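Long-range contacts in pectate lyase (Bacillus, PDB 3VMV), which probably cleaves polygalacturonate, the pectate backbone of plant pectin, as a secreted polysaccharide lyase of family 1: residues 154-159 / 170-175; 176-181 / 206-211; 226-231 / 267-272. All blocks are in the same frame, centred on the assembly; numbering follows the deposited sequence.

Contact 1. Residues 154-159 / 170-175; sequences GLVDMK and NKFENH
Leu155 spans two aromatic rings of the segment 170-175, His175 at its tip and Phe172 at its root. Its branch carbon CG stands 3.4 Å from the centroid of the His175 imidazole, only 5° off the ring normal: a CH-pi contact over the middle of the face. CD2 of Leu155 reaches CD2 of His175 at 3.4 Å, and CD1 lies back toward CB of the histidine. The imidazole is carried across the leucine because its CG is anti to the backbone N (chi1 -166°), and the two side chains run antiparallel past one another. CB of Leu155 meets the edge of Phe172, 3.8 Å from CD1, and Val156 continues along that edge, its CG2 3.6 Å from CE1 of Phe172. Phe139 and Phe201 also meet the Phe172 ring. An alanine at His175 removes the imidazole, and the leucine branch would probably be left with a gap against its CG and CD2 and without its CH-pi partner. The segments share no direct polar bond; a water 2.9 Å from Gly154 O makes a weak link to NE2 of His175. Leu155 and Val156 are therefore held to Phe172 and His175, which flank the corner at Asn174, by dispersion and CH-pi packing.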
loop_
_atom_site.group_PDB
_atom_site.type_symbol
_atom_site.label_atom_id
_atom_site.label_comp_id
_atom_site.label_asym_id
_atom_site.label_seq_id
_atom_site.Cartn_x
_atom_site.Cartn_y
_atom_site.Cartn_z
ATOM N N GLY A 154 8.044 2.534 -6.610
ATOM C CA GLY A 154 6.795 2.738 -5.862
ATOM C C GLY A 154 6.925 2.850 -4.363
ATOM O O GLY A 154 7.970 2.587 -3.795
ATOM N N LEU A 155 5.837 3.220 -3.698
ATOM C CA LEU A 155 5.821 3.087 -2.271
ATOM C C LEU A 155 5.162 1.791 -1.878
ATOM O O LEU A 155 5.822 0.944 -1.285
ATOM C CB LEU A 155 5.165 4.296 -1.583
ATOM C CG LEU A 155 6.036 5.566 -1.696
ATOM C CD1 LEU A 155 5.360 6.702 -0.950
ATOM C CD2 LEU A 155 7.470 5.350 -1.164
ATOM N N VAL A 156 3.890 1.601 -2.199
ATOM C CA VAL A 156 3.275 0.282 -1.983
ATOM C C VAL A 156 2.610 -0.162 -3.254
ATOM O O VAL A 156 1.663 0.502 -3.739
ATOM C CB VAL A 156 2.209 0.252 -0.850
ATOM C CG1 VAL A 156 1.466 -1.117 -0.845
ATOM C CG2 VAL A 156 2.878 0.516 0.523
ATOM N N ASP A 157 3.146 -1.227 -3.873
ATOM C CA ASP A 157 2.638 -1.716 -5.152
ATOM C C ASP A 157 2.115 -3.118 -4.996
ATOM O O ASP A 157 2.723 -3.941 -4.308
ATOM C CB ASP A 157 3.718 -1.744 -6.247
ATOM C CG ASP A 157 4.163 -0.360 -6.706
ATOM O OD1 ASP A 157 3.495 0.647 -6.430
ATOM O OD2 ASP A 157 5.243 -0.278 -7.378
ATOM N N MET A 158 0.994 -3.400 -5.658
ATOM C CA MET A 158 0.384 -4.733 -5.639
ATOM C C MET A 158 0.245 -5.226 -7.055
ATOM O O MET A 158 -0.212 -4.477 -7.940
ATOM C CB MET A 158 -1.001 -4.639 -4.958
ATOM C CG MET A 158 -0.845 -4.083 -3.517
ATOM S SD MET A 158 -2.493 -3.764 -2.924
ATOM C CE MET A 158 -2.035 -2.727 -1.504
ATOM N N LYS A 159 0.625 -6.479 -7.267
ATOM C CA LYS A 159 0.694 -7.046 -8.612
ATOM C C LYS A 159 0.344 -8.520 -8.596
ATOM O O LYS A 159 0.379 -9.182 -7.538
ATOM C CB LYS A 159 2.146 -6.946 -9.152
ATOM C CG LYS A 159 2.737 -5.537 -9.151
ATOM C CD LYS A 159 4.215 -5.542 -9.632
ATOM C CE LYS A 159 4.831 -4.135 -9.542
ATOM N NZ LYS A 159 6.293 -4.167 -9.909
ATOM N N ASN A 170 -1.358 4.539 7.432
ATOM C CA ASN A 170 0.018 4.810 7.044
ATOM C C ASN A 170 0.180 6.229 6.594
ATOM O O ASN A 170 -0.803 6.896 6.249
ATOM C CB ASN A 170 0.416 3.924 5.848
ATOM C CG ASN A 170 0.225 2.437 6.121
ATOM O OD1 ASN A 170 1.020 1.833 6.842
ATOM N ND2 ASN A 170 -0.789 1.822 5.475
ATOM N N LYS A 171 1.415 6.704 6.559
ATOM C CA LYS A 171 1.695 7.980 5.870
ATOM C C LYS A 171 2.471 7.649 4.604
ATOM O O LYS A 171 3.391 6.837 4.641
ATOM C CB LYS A 171 2.539 8.894 6.733
ATOM C CG LYS A 171 1.835 9.305 8.045
ATOM C CD LYS A 171 2.698 10.342 8.789
ATOM C CE LYS A 171 1.956 10.859 10.036
ATOM N NZ LYS A 171 2.771 11.932 10.698
ATOM N N PHE A 172 2.030 8.226 3.480
ATOM C CA PHE A 172 2.737 8.139 2.194
ATOM C C PHE A 172 3.050 9.596 1.841
ATOM O O PHE A 172 2.132 10.401 1.653
ATOM C CB PHE A 172 1.784 7.623 1.104
ATOM C CG PHE A 172 1.384 6.179 1.232
ATOM C CD1 PHE A 172 2.029 5.208 0.454
ATOM C CD2 PHE A 172 0.377 5.778 2.119
ATOM C CE1 PHE A 172 1.677 3.869 0.514
ATOM C CE2 PHE A 172 0.009 4.443 2.188
ATOM C CZ PHE A 172 0.683 3.467 1.395
ATOM N N GLU A 173 4.323 9.971 1.731
ATOM C CA GLU A 173 4.657 11.361 1.552
ATOM C C GLU A 173 5.848 11.498 0.645
ATOM O O GLU A 173 6.681 10.605 0.546
ATOM C CB GLU A 173 5.021 11.998 2.889
ATOM C CG GLU A 173 3.941 11.861 3.968
ATOM C CD GLU A 173 4.184 12.780 5.174
ATOM O OE1 GLU A 173 4.383 12.261 6.296
ATOM O OE2 GLU A 173 4.159 14.033 5.018
ATOM N N ASN A 174 5.924 12.655 0.009
ATOM C CA ASN A 174 7.147 13.089 -0.679
ATOM C C ASN A 174 7.624 12.074 -1.681
ATOM O O ASN A 174 8.723 11.502 -1.528
ATOM C CB ASN A 174 8.265 13.419 0.336
ATOM C CG ASN A 174 7.794 14.380 1.422
ATOM O OD1 ASN A 174 6.988 15.258 1.179
ATOM N ND2 ASN A 174 8.342 14.224 2.628
ATOM N N HIS A 175 6.819 11.857 -2.706
ATOM C CA HIS A 175 7.131 10.779 -3.638
ATOM C C HIS A 175 6.432 11.038 -4.959
ATOM O O HIS A 175 5.392 11.655 -5.003
ATOM C CB HIS A 175 6.624 9.469 -3.030
ATOM C CG HIS A 175 7.159 8.249 -3.699
ATOM N ND1 HIS A 175 6.482 7.548 -4.669
ATOM C CD2 HIS A 175 8.331 7.602 -3.507
ATOM C CE1 HIS A 175 7.225 6.518 -5.050
ATOM N NE2 HIS A 175 8.362 6.555 -4.383
HETATM O O HOH W 1 10.525 3.946 -3.603
#

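Contact 2. Residues 176-181 / 206-211; sequences WKTMLV and SRVPLI. With SO4 (sulfate ion), chain C.
The flat guanidinium of Arg207 fits into a slot between Lys177 and Leu180. CD of Lys177 lies 3.8 Å above one face of the guanidinium plane and CD1 of Leu180 3.7 Å above the opposite face, both over its outer part rather than its centre. Arg207 is extended from CG to NE and runs alongside both neighbours. In Lys177 an extended chi2 lays CD over the guanidinium, and the bend at chi3 (-65°) then turns CE and NZ off toward Asp150 and Asp153. A water in the guanidinium plane, 2.9 Å from Arg207 NH1, ties the group to Lys177 O; a second joins NH2 to NZ of Lys177. NH2 also makes a weak bond to a sulfate, which Arg234 holds as well. Beyond the slot, CD1 of Leu180 packs on CD1 of Leu210 at 3.5 Å. CB of Met179 rests 3.9 Å from CB of Pro209, and the methionine curls (chi3 -57°) to bring CE to 3.9 Å from C of Val208, against the cis peptide preceding the proline. Ser206 O is gripped twice, by Thr178 N and by Thr178 OG1, the latter at 3.0 Å. Met179 N then binds Arg207 O at 2.8 Å, and the backbone pairing resumes at Leu180 and Leu210, shifted by one residue where Arg207 takes a positive phi (63°). Parallel pairing between successive turns is that of the right-handed parallel beta-helix of pectate lyases, and Arg207 to Arg212 matches the Arg-X-Pro-X-X-Arg signature of family 1.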
loop_
_atom_site.group_PDB
_atom_site.type_symbol
_atom_site.label_atom_id
_atom_site.label_comp_id
_atom_site.label_asym_id
_atom_site.label_seq_id
_atom_site.Cartn_x
_atom_site.Cartn_y
_atom_site.Cartn_z
ATOM N N TRP A 176 6.973 10.505 -6.050
ATOM C CA TRP A 176 6.346 10.640 -7.336
ATOM C C TRP A 176 5.279 9.548 -7.588
ATOM O O TRP A 176 4.092 9.881 -7.590
ATOM C CB TRP A 176 7.394 10.588 -8.458
ATOM C CG TRP A 176 8.286 11.802 -8.588
ATOM C CD1 TRP A 176 9.441 12.070 -7.893
ATOM C CD2 TRP A 176 8.138 12.854 -9.528
ATOM N NE1 TRP A 176 9.998 13.249 -8.343
ATOM C CE2 TRP A 176 9.215 13.753 -9.342
ATOM C CE3 TRP A 176 7.170 13.148 -10.502
ATOM C CZ2 TRP A 176 9.362 14.919 -10.106
ATOM C CZ3 TRP A 176 7.322 14.299 -11.270
ATOM C CH2 TRP A 176 8.428 15.163 -11.066
ATOM N N LYS A 177 5.692 8.284 -7.777
ATOM C CA LYS A 177 4.780 7.217 -8.234
ATOM C C LYS A 177 4.304 6.388 -7.042
ATOM O O LYS A 177 4.926 5.391 -6.655
ATOM C CB LYS A 177 5.453 6.317 -9.280
ATOM C CG LYS A 177 6.086 7.075 -10.442
ATOM C CD LYS A 177 6.792 6.084 -11.423
ATOM C CE LYS A 177 7.976 5.364 -10.773
ATOM N NZ LYS A 177 8.624 4.494 -11.837
ATOM N N THR A 178 3.198 6.806 -6.432
ATOM C CA THR A 178 2.934 6.353 -5.054
ATOM C C THR A 178 2.528 4.875 -4.904
ATOM O O THR A 178 3.207 4.131 -4.180
ATOM C CB THR A 178 1.900 7.263 -4.387
ATOM O OG1 THR A 178 2.205 8.637 -4.678
ATOM C CG2 THR A 178 1.930 7.125 -2.856
ATOM N N MET A 179 1.455 4.452 -5.573
ATOM C CA MET A 179 0.895 3.118 -5.363
ATOM C C MET A 179 0.323 2.560 -6.634
ATOM O O MET A 179 -0.438 3.236 -7.348
ATOM C CB MET A 179 -0.261 3.191 -4.371
ATOM C CG MET A 179 0.158 3.620 -2.999
ATOM S SD MET A 179 -1.192 3.571 -1.790
ATOM C CE MET A 179 -2.424 4.643 -2.533
ATOM N N LEU A 180 0.655 1.304 -6.938
ATOM C CA LEU A 180 0.092 0.611 -8.098
ATOM C C LEU A 180 -0.806 -0.537 -7.617
ATOM O O LEU A 180 -0.491 -1.207 -6.594
ATOM C CB LEU A 180 1.277 0.036 -8.909
ATOM C CG LEU A 180 1.384 -0.373 -10.352
ATOM C CD1 LEU A 180 1.112 0.834 -11.245
ATOM C CD2 LEU A 180 2.783 -0.947 -10.600
ATOM N N VAL A 181 -1.909 -0.771 -8.329
ATOM C CA VAL A 181 -2.689 -1.975 -8.124
ATOM C C VAL A 181 -2.880 -2.550 -9.498
ATOM O O VAL A 181 -3.809 -2.161 -10.220
ATOM C CB VAL A 181 -4.043 -1.667 -7.437
ATOM C CG1 VAL A 181 -4.881 -2.947 -7.282
ATOM C CG2 VAL A 181 -3.820 -1.002 -6.085
ATOM N N SER A 206 1.554 11.376 -8.292
ATOM C CA SER A 206 0.516 10.554 -8.971
ATOM C C SER A 206 0.390 9.172 -8.374
ATOM O O SER A 206 1.099 8.824 -7.440
ATOM C CB SER A 206 0.822 10.411 -10.473
ATOM O OG SER A 206 1.939 9.549 -10.665
ATOM N N ARG A 207 -0.548 8.400 -8.917
ATOM C CA ARG A 207 -0.786 7.000 -8.534
ATOM C C ARG A 207 -1.228 6.874 -7.095
ATOM O O ARG A 207 -0.507 6.316 -6.251
ATOM C CB ARG A 207 0.438 6.108 -8.734
ATOM C CG ARG A 207 1.021 6.066 -10.144
ATOM C CD ARG A 207 1.972 4.873 -10.163
ATOM N NE ARG A 207 2.622 4.710 -11.473
ATOM C CZ ARG A 207 3.606 3.833 -11.689
ATOM N NH1 ARG A 207 4.096 3.108 -10.691
ATOM N NH2 ARG A 207 4.131 3.737 -12.918
ATOM N N VAL A 208 -2.410 7.404 -6.794
ATOM C CA VAL A 208 -2.909 7.362 -5.407
ATOM C C VAL A 208 -4.279 6.704 -5.243
ATOM O O VAL A 208 -5.230 7.326 -4.721
ATOM C CB VAL A 208 -2.873 8.770 -4.735
ATOM C CG1 VAL A 208 -2.808 8.638 -3.224
ATOM C CG2 VAL A 208 -1.647 9.559 -5.215
ATOM N N PRO A 209 -4.410 5.425 -5.659
ATOM C CA PRO A 209 -3.478 4.560 -6.396
ATOM C C PRO A 209 -3.756 4.625 -7.914
ATOM O O PRO A 209 -4.804 5.145 -8.358
ATOM C CB PRO A 209 -3.840 3.151 -5.891
ATOM C CG PRO A 209 -5.196 3.312 -5.115
ATOM C CD PRO A 209 -5.656 4.717 -5.354
ATOM N N LEU A 210 -2.843 4.044 -8.693
ATOM C CA LEU A 210 -3.109 3.633 -10.068
ATOM C C LEU A 210 -3.781 2.264 -9.957
ATOM O O LEU A 210 -3.171 1.328 -9.434
ATOM C CB LEU A 210 -1.802 3.540 -10.874
ATOM C CG LEU A 210 -1.910 3.307 -12.377
ATOM C CD1 LEU A 210 -0.510 3.439 -12.983
ATOM C CD2 LEU A 210 -2.528 1.925 -12.746
ATOM N N ILE A 211 -5.061 2.180 -10.350
ATOM C CA ILE A 211 -5.794 0.926 -10.177
ATOM C C ILE A 211 -6.167 0.373 -11.528
ATOM O O ILE A 211 -6.917 1.004 -12.264
ATOM C CB ILE A 211 -7.100 1.109 -9.330
ATOM C CG1 ILE A 211 -6.811 1.820 -8.012
ATOM C CG2 ILE A 211 -7.762 -0.265 -9.047
ATOM C CD1 ILE A 211 -8.088 2.291 -7.323
HETATM S S SO4 C . 1.294 4.664 -16.575
HETATM O O1 SO4 C . 0.642 3.612 -17.393
HETATM O O2 SO4 C . 2.115 4.019 -15.546
HETATM O O3 SO4 C . 2.115 5.508 -17.443
HETATM O O4 SO4 C . 0.284 5.490 -15.891
HETATM O O HOH W 2 3.622 2.995 -7.818
HETATM O O HOH W 3 6.821 2.380 -12.853
#

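Contact 3. Residues 226-231 / 267-272; sequences INDTAI and WFYGSP
Thr229 faces both Phe268 and Tyr269 because its chi1 of 58° sets OG1 between the backbone N and the carbonyl carbon, with CG2 anti to the carbonyl carbon; the hydroxyl thus meets the tyrosine and the methyl the phenylalanine. In Asp228 a chi1 of -152° swings the carboxylate away from its own amide nitrogen and brings it to the same phenol, head-on to the tyrosine side chain. Tyr269 OH donates to Asp228 OD2 at 2.5 Å, a short bond made to the anti lone pair of the acceptor. Carboxylate and ring are nearly coplanar, their planes 9° apart, and OD2 comes in at the ring edge. OG1 of Thr229 lies 2.7 Å from OH of Tyr269, within hydrogen-bonding distance, though its proton may go to another acceptor. On the apolar side, CG2 of Thr229 lies 3.6 Å from the centroid of the Phe268 ring and almost on its normal, a CH-pi contact over the face. Ile231 O approaches the edge of that ring, 3.6 Å from CE2 of Phe268, and Phe260 meets it with its plane nearly perpendicular. The loop 267-272 is braced within itself as well: CB of Phe268 sits 3.7 Å above the centre of the Tyr269 ring, and Trp267 NE1 bonds Gly270 O at 2.9 Å. Asp228 OD1 forms a salt bridge with Lys262, which is likely to favour the ionised carboxylate and so a strong pull on the phenol proton. Asp228 thus holds the Tyr269 hydroxyl, with Thr229 close by, and its edge-on carboxylate favours one ring orientation, while the threonine methyl packs on Phe268 next door.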
loop_
_atom_site.group_PDB
_atom_site.type_symbol
_atom_site.label_atom_id
_atom_site.label_comp_id
_atom_site.label_asym_id
_atom_site.label_seq_id
_atom_site.Cartn_x
_atom_site.Cartn_y
_atom_site.Cartn_z
ATOM N N ILE A 226 -1.449 16.960 -3.809
ATOM C CA ILE A 226 -1.137 15.954 -4.825
ATOM C C ILE A 226 -1.040 16.699 -6.145
ATOM O O ILE A 226 -2.013 17.315 -6.609
ATOM C CB ILE A 226 -2.159 14.819 -4.798
ATOM C CG1 ILE A 226 -2.022 14.064 -3.446
ATOM C CG2 ILE A 226 -1.902 13.824 -5.992
ATOM C CD1 ILE A 226 -3.065 12.978 -3.182
ATOM N N ASN A 227 0.151 16.636 -6.755
ATOM C CA ASN A 227 0.479 17.553 -7.837
ATOM C C ASN A 227 -0.239 17.284 -9.144
ATOM O O ASN A 227 -0.717 18.221 -9.787
ATOM C CB ASN A 227 2.015 17.531 -8.042
ATOM C CG ASN A 227 2.452 18.525 -9.068
ATOM O OD1 ASN A 227 2.245 19.720 -8.901
ATOM N ND2 ASN A 227 3.039 18.045 -10.150
ATOM N N ASP A 228 -0.275 16.017 -9.559
ATOM C CA ASP A 228 -0.857 15.720 -10.861
ATOM C C ASP A 228 -2.255 15.095 -10.746
ATOM O O ASP A 228 -3.252 15.740 -11.103
ATOM C CB ASP A 228 0.107 14.893 -11.715
ATOM C CG ASP A 228 -0.111 15.128 -13.206
ATOM O OD1 ASP A 228 -0.029 16.287 -13.668
ATOM O OD2 ASP A 228 -0.362 14.149 -13.920
ATOM N N THR A 229 -2.338 13.849 -10.298
ATOM C CA THR A 229 -3.636 13.190 -10.087
ATOM C C THR A 229 -3.554 12.253 -8.883
ATOM O O THR A 229 -2.473 11.812 -8.474
ATOM C CB THR A 229 -4.053 12.330 -11.290
ATOM O OG1 THR A 229 -3.065 11.345 -11.542
ATOM C CG2 THR A 229 -4.193 13.211 -12.579
ATOM N N ALA A 230 -4.723 11.885 -8.346
ATOM C CA ALA A 230 -4.737 10.928 -7.248
ATOM C C ALA A 230 -5.254 9.568 -7.666
ATOM O O ALA A 230 -4.497 8.759 -8.209
ATOM C CB ALA A 230 -5.569 11.498 -6.055
ATOM N N ILE A 231 -6.530 9.299 -7.473
ATOM C CA ILE A 231 -7.073 7.952 -7.810
ATOM C C ILE A 231 -7.291 7.793 -9.318
ATOM O O ILE A 231 -8.023 8.579 -9.927
ATOM C CB ILE A 231 -8.414 7.769 -7.106
ATOM C CG1 ILE A 231 -8.273 7.966 -5.599
ATOM C CG2 ILE A 231 -8.994 6.360 -7.414
ATOM C CD1 ILE A 231 -9.615 8.120 -4.893
ATOM N N TRP A 267 -9.839 8.840 -14.956
ATOM C CA TRP A 267 -9.100 7.901 -15.788
ATOM C C TRP A 267 -8.036 8.731 -16.485
ATOM O O TRP A 267 -8.387 9.667 -17.208
ATOM C CB TRP A 267 -10.054 7.278 -16.823
ATOM C CG TRP A 267 -9.316 6.449 -17.860
ATOM C CD1 TRP A 267 -8.154 5.745 -17.651
ATOM C CD2 TRP A 267 -9.682 6.226 -19.230
ATOM N NE1 TRP A 267 -7.777 5.118 -18.806
ATOM C CE2 TRP A 267 -8.698 5.382 -19.786
ATOM C CE3 TRP A 267 -10.732 6.658 -20.038
ATOM C CZ2 TRP A 267 -8.731 4.979 -21.119
ATOM C CZ3 TRP A 267 -10.771 6.251 -21.356
ATOM C CH2 TRP A 267 -9.776 5.409 -21.880
ATOM N N PHE A 268 -6.769 8.378 -16.247
ATOM C CA PHE A 268 -5.630 9.177 -16.713
ATOM C C PHE A 268 -4.534 8.312 -17.326
ATOM O O PHE A 268 -4.359 7.144 -16.961
ATOM C CB PHE A 268 -5.022 9.936 -15.528
ATOM C CG PHE A 268 -6.038 10.655 -14.684
ATOM C CD1 PHE A 268 -6.718 11.762 -15.192
ATOM C CD2 PHE A 268 -6.318 10.225 -13.407
ATOM C CE1 PHE A 268 -7.644 12.434 -14.381
ATOM C CE2 PHE A 268 -7.250 10.902 -12.607
ATOM C CZ PHE A 268 -7.908 11.983 -13.100
ATOM N N TYR A 269 -3.810 8.921 -18.269
ATOM C CA TYR A 269 -2.459 8.479 -18.711
ATOM C C TYR A 269 -2.430 7.313 -19.692
ATOM O O TYR A 269 -1.616 7.306 -20.611
ATOM C CB TYR A 269 -1.533 8.080 -17.543
ATOM C CG TYR A 269 -1.414 9.101 -16.421
ATOM C CD1 TYR A 269 -1.269 10.454 -16.678
ATOM C CD2 TYR A 269 -1.431 8.676 -15.110
ATOM C CE1 TYR A 269 -1.155 11.373 -15.628
ATOM C CE2 TYR A 269 -1.335 9.573 -14.051
ATOM C CZ TYR A 269 -1.186 10.914 -14.316
ATOM O OH TYR A 269 -1.051 11.804 -13.260
ATOM N N GLY A 270 -3.262 6.307 -19.492
ATOM C CA GLY A 270 -3.161 5.127 -20.330
ATOM C C GLY A 270 -4.117 4.006 -19.979
ATOM O O GLY A 270 -5.053 4.208 -19.205
ATOM N N SER A 271 -3.843 2.816 -20.537
ATOM C CA SER A 271 -4.782 1.663 -20.616
ATOM C C SER A 271 -5.865 1.920 -21.675
ATOM O O SER A 271 -6.158 3.056 -22.014
ATOM C CB SER A 271 -5.430 1.314 -19.260
ATOM O OG SER A 271 -4.472 0.946 -18.267
ATOM N N PRO A 272 -6.440 0.840 -22.204
ATOM C CA PRO A 272 -7.324 1.049 -23.352
ATOM C C PRO A 272 -8.720 1.527 -22.988
ATOM O O PRO A 272 -9.430 2.026 -23.874
ATOM C CB PRO A 272 -7.373 -0.329 -24.030
ATOM C CG PRO A 272 -6.834 -1.299 -23.042
ATOM C CD PRO A 272 -5.927 -0.535 -22.102
#

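In the fold
The contacts follow one another along the axis of the beta-helix, contacts 1 and 2 with centres about 7 Å apart and contacts 2 and 3 about 8 Å. Strands 156-158 and 177-181 are neighbours: Met158 N lies 2.8 Å from Leu180 O, a probable hydrogen bond, and Phe172 CE1 packs 3.7 Å from Met179 SD. Contact 2 passes on to contact 3 through Val208 N, 2.9 Å from Ala230 O. Contacts 1 and 3 do not touch, their centres about 15 Å apart. The sulfate, probably from the crystallisation liquor, lies by Arg207 and Arg234 and about 4 Å from the Tyr269 side chain; next to the family signature, it probably marks part of the groove for the acidic pectate chain.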